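Local coordinates for protein phenol hydroxylase component phN (Pseudomonas stutzeri, PDB 3U52) that probably hydroxylates phenol as the diiron-carrying large subunit of a bacterial multicomponent monooxygenase, at residues A[35-40]-A[121-126]; A[41-46]-A[249-254]; A[261-266]-A[317-322]. All coordinates share one frame; numbering follows the deposited sequence.

Contact 1 of 3, residues A[35-40]-A[121-126]; sequences PEEDFE and QFSGAG
E37 holds CG between its backbone N and carbonyl carbon (chi1 58°) and runs extended from there, which carries its carboxylate to S123, whose OG is turned into the equivalent position (chi1 55°) and meets it. S123 donates twice to this carboxylate, once from its side chain and once from its backbone. S123 OG donates to the syn lone pair of E37 OE2 at 2.6 Å, while S123 N donates to E37 OE1 at 3.1 Å, coming from above the carboxylate plane. With both oxygens engaged by one residue, rotation of the carboxylate is restrained, and the two donors would be expected to stabilise its negative charge in this buried setting. E37 OE1 also lies at the edge of the F122 ring, 4.0 Å from CD1.

Nearby, the carboxylate of E36 stacks on the side-chain amide of Q121, their planes 17° apart and E36 CD 3.3 Å from Q121 OE1. The polar ends are held elsewhere: E36 OE2 forms a salt bridge with K117, and Q121 NE2 bonds to K117 O. One water accepts from E36 N at 2.9 Å and ties it to both the backbone O and the side-chain OE1 of Q121.

S123 directly precedes G124, the N-cap of helix 125-155, so loop 35-40 is fastened to the turn between helices 105-121 and 125-155, both of which supply iron ligands. P187, at the start of helix 187-216, touches E36, E40 and F122.

Contact 2 of 3, residues A[41-46]-A[249-254]; sequences GIKITD and EQHEDN
The type I beta turn from H251 to N254, which links helix 220-250 to helix 254-283, receives loop 41-46, extended at I42 to I44, through a two-way pairing of the N254 amide with the backbone of K43. N254 OD1 accepts from K43 N at 2.9 Å in a nearly straight bond (176°), and ND2 returns a bond to K43 O at 3.0 Å, with that oxygen close to the amide plane; ND2 also donates to I247 O. The amide thus meets K43 much as a neighbouring strand's backbone would.

Helix 220-250 carries E233 and H236 of the diiron site, and its last turn provides the other half of the contact. Q250 OE1 takes two N-H groups, D46 N in the carbonyl plane on a lone pair at 2.8 Å and T45 N more weakly; T45 OG1 donates to Q250 O at 2.9 Å.

K43 lays CD over the centre of the H251 ring, a CH-pi contact 4.0 Å from the centroid. The bend at chi4 (69°) then turns K43 NZ to the anti lone pair of D253 OD2, a 2.7 Å salt bridge. H251 ND1 accepts from D253 N in the ring plane, a capping bond that steadies the ring beneath the lysine.

Contact 3 of 3, residues A[261-266]-A[317-322]; sequences WIDKWF and PPKYQD
F266 leaves helix 254-283 toward P318, and from CB to CZ its side chain passes from P318 to Q321. F266 CB already packs on P318 CB at 3.5 Å. Next, F266 CG comes to 3.4 Å from the same P318 CB; chi1 of 171°, which puts CG opposite the backbone N, directs the ring past the proline. CD2 lies nearest P318 CG; CD1 stays close to P318 CB and also comes near K319 O. Farther out, F266 CE1 rests 3.6 Å from Q321 CA, and F266 CZ ends by the same residue, 3.8 Å from Q321 CA and nearly as close to its CB. Y320 O sits at the ring edge, near its plane. Y299 and W295 of helix 291-310 also pack against F266, and a bound xenon atom touches it. Replacing F266 by an alanine takes away the ring and is likely to leave P318 CB and Q321 without the aromatic surface they pack on, opening a gap next to the xenon.

The surface that F266 meets is a type II beta turn from P318 to Q321, in which Y320 has a positive phi and serves as N-cap to helix 321-327. One helical turn back, I262 CG2 reaches P318 CG at 3.8 Å, so two side chains of the same helical face close on the proline.

D263 makes the polar part of the contact. Its OD2 accepts from K319 N at 2.9 Å, met from well above the carboxylate plane (62° out of it), while OD1 forms a salt bridge with R316. The carboxyl group also packs beside K319 CB, but the lysine's charge is directed elsewhere: K319 NZ pairs with D438, which Y320 OH also engages. A water donates to D263 O at 2.6 Å and to K319 O, bridging the helix backbone to the turn.

How the contacts relate
Contacts 1 and 2 have centres about 12 Å apart and are consecutive steps of one long loop: residues 35-40 meet the turn before helix 125-155, and residues 41-46 then cross to the end of helix 220-250. Their segments alternate along the chain. By touching both places, the loop ties together the ends of helices that bear ligands of both irons. Contact 3 follows later in sequence, its centre about 25 Å from that of contact 1 and about 21 Å from that of contact 2, where helix 254-283 meets the turn leading into helix 321-327. W261, on its helix segment, packs on E40 of contact 1 and I42 of contact 2. The contacts thus connect the loop between helices 30-33 and 58-81, the diiron helices and later helices.

Contact 1 of 3, residues A[35-40]-A[121-126]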
# COMPACT_ATOMS: atom_id res chain seq x y z
N PRO A 35 -17.71 -6.68 40.56
CA PRO A 35 -18.49 -7.75 41.17
C PRO A 35 -18.16 -9.14 40.66
O PRO A 35 -18.60 -10.11 41.26
CB PRO A 35 -19.93 -7.39 40.75
CG PRO A 35 -19.72 -6.69 39.36
CD PRO A 35 -18.45 -5.94 39.52
N GLU A 36 -17.34 -9.25 39.60
CA GLU A 36 -17.18 -10.57 38.93
C GLU A 36 -15.89 -11.29 39.28
O GLU A 36 -15.63 -12.38 38.78
CB GLU A 36 -17.26 -10.43 37.41
CG GLU A 36 -18.58 -10.01 36.89
CD GLU A 36 -18.62 -10.07 35.38
OE1 GLU A 36 -17.71 -10.69 34.76
OE2 GLU A 36 -19.59 -9.52 34.82
N GLU A 37 -15.08 -10.74 40.14
CA GLU A 37 -13.76 -11.35 40.29
C GLU A 37 -13.52 -12.24 41.50
O GLU A 37 -12.37 -12.61 41.80
CB GLU A 37 -12.64 -10.32 40.08
CG GLU A 37 -12.64 -9.14 40.97
CD GLU A 37 -11.42 -8.23 40.73
OE1 GLU A 37 -10.70 -8.38 39.71
OE2 GLU A 37 -11.20 -7.35 41.58
N ASP A 38 -14.61 -12.65 42.15
CA ASP A 38 -14.52 -13.53 43.33
C ASP A 38 -15.13 -14.92 43.13
O ASP A 38 -14.69 -15.87 43.81
CB ASP A 38 -15.19 -12.89 44.56
CG ASP A 38 -14.41 -11.70 45.12
OD1 ASP A 38 -13.30 -11.88 45.68
OD2 ASP A 38 -14.90 -10.56 45.01
N PHE A 39 -16.14 -15.04 42.26
CA PHE A 39 -17.00 -16.20 42.24
C PHE A 39 -16.38 -17.44 41.63
O PHE A 39 -16.99 -18.48 41.73
CB PHE A 39 -18.36 -15.95 41.56
CG PHE A 39 -18.30 -15.91 40.05
CD1 PHE A 39 -18.51 -17.07 39.27
CD2 PHE A 39 -18.04 -14.70 39.41
CE1 PHE A 39 -18.47 -17.02 37.88
CE2 PHE A 39 -18.03 -14.62 38.01
CZ PHE A 39 -18.25 -15.76 37.23
N GLU A 40 -15.19 -17.33 41.02
CA GLU A 40 -14.51 -18.47 40.38
C GLU A 40 -13.57 -19.22 41.35
O GLU A 40 -13.11 -20.32 41.06
CB GLU A 40 -13.70 -17.99 39.15
CG GLU A 40 -14.56 -17.65 37.93
CD GLU A 40 -13.73 -16.95 36.84
OE1 GLU A 40 -13.26 -15.81 37.06
OE2 GLU A 40 -13.57 -17.55 35.76
N GLN A 121 -13.75 -5.70 33.99
CA GLN A 121 -14.03 -6.47 35.24
C GLN A 121 -12.95 -6.57 36.26
O GLN A 121 -13.27 -6.85 37.41
CB GLN A 121 -14.49 -7.91 34.97
CG GLN A 121 -15.69 -8.07 34.11
CD GLN A 121 -16.81 -7.15 34.46
OE1 GLN A 121 -17.27 -7.05 35.65
NE2 GLN A 121 -17.29 -6.46 33.43
N PHE A 122 -11.68 -6.41 35.83
CA PHE A 122 -10.52 -6.63 36.71
C PHE A 122 -10.23 -5.38 37.49
O PHE A 122 -10.27 -4.28 36.90
CB PHE A 122 -9.27 -7.03 35.90
CG PHE A 122 -9.37 -8.36 35.26
CD1 PHE A 122 -9.75 -9.48 36.02
CD2 PHE A 122 -9.07 -8.53 33.93
CE1 PHE A 122 -9.84 -10.73 35.48
CE2 PHE A 122 -9.19 -9.79 33.35
CZ PHE A 122 -9.58 -10.91 34.14
N SER A 123 -9.95 -5.51 38.78
CA SER A 123 -9.66 -4.35 39.58
C SER A 123 -8.26 -3.88 39.37
O SER A 123 -7.92 -2.79 39.83
CB SER A 123 -9.95 -4.54 41.08
OG SER A 123 -9.28 -5.67 41.64
N GLY A 124 -7.44 -4.66 38.68
CA GLY A 124 -6.07 -4.19 38.42
C GLY A 124 -6.02 -3.35 37.15
O GLY A 124 -6.34 -3.85 36.06
N ALA A 125 -5.61 -2.09 37.29
CA ALA A 125 -5.69 -1.12 36.19
C ALA A 125 -4.80 -1.58 35.06
O ALA A 125 -5.15 -1.42 33.90
CB ALA A 125 -5.30 0.29 36.64
N GLY A 126 -3.69 -2.18 35.43
CA GLY A 126 -2.67 -2.72 34.51
C GLY A 126 -3.23 -3.82 33.62
O GLY A 126 -3.11 -3.75 32.39
O HOH W 1 -15.59 -7.48 38.13

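Contact 2 of 3, residues A[41-46]-A[249-254]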
# COMPACT_ATOMS: atom_id res chain seq x y z
N GLY A 41 -13.30 -18.62 42.49
CA GLY A 41 -12.38 -19.20 43.45
C GLY A 41 -10.98 -18.65 43.36
O GLY A 41 -10.13 -19.01 44.19
N ILE A 42 -10.69 -17.80 42.36
CA ILE A 42 -9.31 -17.29 42.20
C ILE A 42 -9.03 -16.17 43.20
O ILE A 42 -9.85 -15.30 43.38
CB ILE A 42 -9.06 -16.76 40.74
CG1 ILE A 42 -9.09 -17.95 39.75
CG2 ILE A 42 -7.77 -15.98 40.68
CD1 ILE A 42 -7.85 -18.90 39.85
N LYS A 43 -7.86 -16.21 43.85
CA LYS A 43 -7.51 -15.24 44.87
C LYS A 43 -6.38 -14.39 44.34
O LYS A 43 -5.36 -14.93 43.89
CB LYS A 43 -7.05 -15.93 46.14
CG LYS A 43 -8.09 -16.89 46.74
CD LYS A 43 -7.87 -17.06 48.26
CE LYS A 43 -8.80 -18.10 48.86
NZ LYS A 43 -8.41 -19.45 48.35
N ILE A 44 -6.58 -13.06 44.36
CA ILE A 44 -5.53 -12.16 43.98
C ILE A 44 -5.03 -11.50 45.25
O ILE A 44 -5.79 -10.90 46.00
CB ILE A 44 -5.96 -11.10 42.93
CG1 ILE A 44 -6.54 -11.77 41.67
CG2 ILE A 44 -4.72 -10.19 42.55
CD1 ILE A 44 -5.59 -12.70 40.96
N THR A 45 -3.74 -11.63 45.46
CA THR A 45 -3.01 -11.12 46.63
C THR A 45 -2.52 -9.66 46.44
O THR A 45 -2.51 -8.88 47.40
CB THR A 45 -1.86 -12.08 46.91
OG1 THR A 45 -2.36 -13.16 47.72
CG2 THR A 45 -0.67 -11.38 47.56
N ASP A 46 -2.17 -9.27 45.21
CA ASP A 46 -1.52 -7.98 44.96
C ASP A 46 -1.42 -7.66 43.46
O ASP A 46 -0.53 -8.17 42.75
CB ASP A 46 -0.13 -7.97 45.58
CG ASP A 46 0.58 -6.62 45.48
OD1 ASP A 46 1.77 -6.55 45.91
OD2 ASP A 46 -0.04 -5.63 45.00
N GLU A 249 1.12 -17.33 40.59
CA GLU A 249 1.97 -16.80 41.65
C GLU A 249 1.20 -16.10 42.75
O GLU A 249 1.71 -15.91 43.85
CB GLU A 249 2.99 -15.85 41.05
CG GLU A 249 4.09 -16.62 40.36
CD GLU A 249 5.17 -15.77 39.80
OE1 GLU A 249 5.27 -14.60 40.24
OE2 GLU A 249 5.93 -16.27 38.94
N GLN A 250 -0.04 -15.74 42.47
CA GLN A 250 -0.80 -14.94 43.42
C GLN A 250 -1.29 -15.71 44.64
O GLN A 250 -1.49 -15.11 45.69
CB GLN A 250 -1.96 -14.22 42.72
CG GLN A 250 -1.49 -13.08 41.88
CD GLN A 250 -1.11 -11.88 42.70
OE1 GLN A 250 -1.88 -11.46 43.53
NE2 GLN A 250 0.07 -11.33 42.48
N HIS A 251 -1.46 -17.02 44.54
CA HIS A 251 -1.96 -17.78 45.66
C HIS A 251 -1.90 -19.25 45.34
O HIS A 251 -2.30 -19.66 44.26
CB HIS A 251 -3.41 -17.41 45.97
CG HIS A 251 -3.77 -17.65 47.40
ND1 HIS A 251 -3.98 -18.91 47.90
CD2 HIS A 251 -3.88 -16.80 48.45
CE1 HIS A 251 -4.24 -18.83 49.20
NE2 HIS A 251 -4.18 -17.56 49.55
N GLU A 252 -1.42 -20.06 46.29
CA GLU A 252 -1.31 -21.50 46.05
C GLU A 252 -2.65 -22.12 45.78
O GLU A 252 -2.74 -23.08 45.04
CB GLU A 252 -0.65 -22.24 47.22
CG GLU A 252 -1.26 -21.93 48.55
CD GLU A 252 -0.56 -22.65 49.70
OE1 GLU A 252 0.64 -22.35 49.95
OE2 GLU A 252 -1.21 -23.50 50.36
N ASP A 253 -3.70 -21.58 46.37
CA ASP A 253 -5.04 -22.10 46.08
C ASP A 253 -5.44 -21.98 44.58
O ASP A 253 -6.30 -22.72 44.12
CB ASP A 253 -6.09 -21.46 46.98
CG ASP A 253 -5.89 -21.82 48.49
OD1 ASP A 253 -5.20 -22.82 48.82
OD2 ASP A 253 -6.45 -21.08 49.34
N ASN A 254 -4.77 -21.09 43.82
CA ASN A 254 -5.14 -20.88 42.40
C ASN A 254 -4.67 -22.03 41.56
O ASN A 254 -5.09 -22.18 40.42
CB ASN A 254 -4.55 -19.61 41.81
CG ASN A 254 -5.07 -18.35 42.49
OD1 ASN A 254 -6.07 -18.40 43.21
ND2 ASN A 254 -4.41 -17.22 42.23

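Contact 3 of 3, residues A[261-266]-A[317-322]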
# COMPACT_ATOMS: atom_id res chain seq x y z
N TRP A 261 -8.69 -25.76 34.43
CA TRP A 261 -8.92 -24.95 33.20
C TRP A 261 -7.96 -25.32 32.08
O TRP A 261 -8.36 -25.31 30.94
CB TRP A 261 -8.82 -23.44 33.44
CG TRP A 261 -9.92 -22.92 34.32
CD1 TRP A 261 -11.16 -23.46 34.50
CD2 TRP A 261 -9.88 -21.72 35.09
NE1 TRP A 261 -11.89 -22.68 35.37
CE2 TRP A 261 -11.13 -21.60 35.74
CE3 TRP A 261 -8.91 -20.73 35.28
CZ2 TRP A 261 -11.46 -20.51 36.59
CZ3 TRP A 261 -9.22 -19.65 36.14
CH2 TRP A 261 -10.48 -19.57 36.78
N ILE A 262 -6.70 -25.59 32.41
CA ILE A 262 -5.74 -26.01 31.38
C ILE A 262 -6.24 -27.35 30.77
O ILE A 262 -6.29 -27.52 29.57
CB ILE A 262 -4.31 -26.12 31.97
CG1 ILE A 262 -3.68 -24.72 32.21
CG2 ILE A 262 -3.41 -26.99 31.12
CD1 ILE A 262 -2.36 -24.76 32.98
N ASP A 263 -6.62 -28.30 31.61
CA ASP A 263 -7.12 -29.59 31.10
C ASP A 263 -8.36 -29.41 30.21
O ASP A 263 -8.42 -29.99 29.11
CB ASP A 263 -7.50 -30.49 32.27
CG ASP A 263 -6.29 -30.99 33.07
OD1 ASP A 263 -6.52 -31.46 34.22
OD2 ASP A 263 -5.11 -30.94 32.62
N LYS A 264 -9.34 -28.60 30.66
CA LYS A 264 -10.58 -28.30 29.86
C LYS A 264 -10.28 -27.59 28.50
O LYS A 264 -10.74 -28.02 27.42
CB LYS A 264 -11.52 -27.42 30.67
CG LYS A 264 -12.78 -26.98 29.91
CD LYS A 264 -13.64 -26.05 30.76
CE LYS A 264 -14.61 -25.37 29.82
NZ LYS A 264 -15.54 -24.49 30.64
N TRP A 265 -9.46 -26.54 28.55
CA TRP A 265 -9.30 -25.71 27.38
C TRP A 265 -8.27 -26.29 26.44
O TRP A 265 -8.33 -26.06 25.26
CB TRP A 265 -8.97 -24.25 27.80
CG TRP A 265 -10.27 -23.66 28.31
CD1 TRP A 265 -10.61 -23.43 29.60
CD2 TRP A 265 -11.44 -23.33 27.52
NE1 TRP A 265 -11.92 -22.97 29.68
CE2 TRP A 265 -12.43 -22.86 28.41
CE3 TRP A 265 -11.72 -23.32 26.14
CZ2 TRP A 265 -13.71 -22.41 27.97
CZ3 TRP A 265 -13.00 -22.89 25.69
CH2 TRP A 265 -13.97 -22.44 26.61
N PHE A 266 -7.29 -27.02 26.97
CA PHE A 266 -6.47 -27.85 26.08
C PHE A 266 -7.39 -28.71 25.24
O PHE A 266 -7.22 -28.76 24.00
CB PHE A 266 -5.49 -28.80 26.82
CG PHE A 266 -4.85 -29.79 25.88
CD1 PHE A 266 -5.25 -31.13 25.87
CD2 PHE A 266 -3.89 -29.33 24.94
CE1 PHE A 266 -4.70 -32.03 24.97
CE2 PHE A 266 -3.30 -30.27 24.04
CZ PHE A 266 -3.74 -31.60 24.04
N PRO A 317 1.36 -31.30 32.65
CA PRO A 317 0.83 -31.12 31.28
C PRO A 317 -0.66 -31.48 31.22
O PRO A 317 -1.18 -32.26 32.10
CB PRO A 317 1.70 -32.06 30.41
CG PRO A 317 2.85 -32.49 31.28
CD PRO A 317 2.46 -32.30 32.72
N PRO A 318 -1.39 -30.96 30.21
CA PRO A 318 -2.84 -31.26 30.17
C PRO A 318 -3.20 -32.76 30.12
O PRO A 318 -2.52 -33.57 29.47
CB PRO A 318 -3.33 -30.55 28.87
CG PRO A 318 -2.26 -29.60 28.54
CD PRO A 318 -0.97 -30.11 29.07
N LYS A 319 -4.27 -33.09 30.82
CA LYS A 319 -4.85 -34.44 30.81
C LYS A 319 -5.23 -34.85 29.37
O LYS A 319 -5.74 -34.02 28.60
CB LYS A 319 -6.08 -34.39 31.73
CG LYS A 319 -6.73 -35.68 32.09
CD LYS A 319 -7.69 -35.46 33.25
CE LYS A 319 -8.80 -34.52 32.84
NZ LYS A 319 -9.91 -34.53 33.82
N TYR A 320 -4.98 -36.11 29.00
CA TYR A 320 -5.20 -36.62 27.64
C TYR A 320 -4.32 -36.00 26.54
O TYR A 320 -4.61 -36.21 25.38
CB TYR A 320 -6.70 -36.59 27.17
CG TYR A 320 -7.64 -37.17 28.19
CD1 TYR A 320 -8.57 -36.36 28.84
CD2 TYR A 320 -7.56 -38.51 28.56
CE1 TYR A 320 -9.38 -36.89 29.85
CE2 TYR A 320 -8.38 -39.04 29.53
CZ TYR A 320 -9.27 -38.24 30.17
OH TYR A 320 -10.08 -38.81 31.14
N GLN A 321 -3.24 -35.28 26.87
CA GLN A 321 -2.43 -34.76 25.77
C GLN A 321 -1.87 -35.94 24.96
O GLN A 321 -1.72 -35.81 23.77
CB GLN A 321 -1.31 -33.79 26.22
CG GLN A 321 -0.15 -34.48 26.88
CD GLN A 321 1.08 -33.60 27.03
OE1 GLN A 321 1.10 -32.42 26.67
NE2 GLN A 321 2.12 -34.19 27.58
N ASP A 322 -1.61 -37.10 25.61
CA ASP A 322 -1.20 -38.34 24.88
C ASP A 322 -2.17 -38.84 23.82
O ASP A 322 -1.76 -39.38 22.79
CB ASP A 322 -0.88 -39.51 25.83
CG ASP A 322 -2.05 -39.83 26.86
OD1 ASP A 322 -2.47 -38.96 27.73
OD2 ASP A 322 -2.49 -41.03 26.84
O HOH W 2 -8.18 -32.59 28.96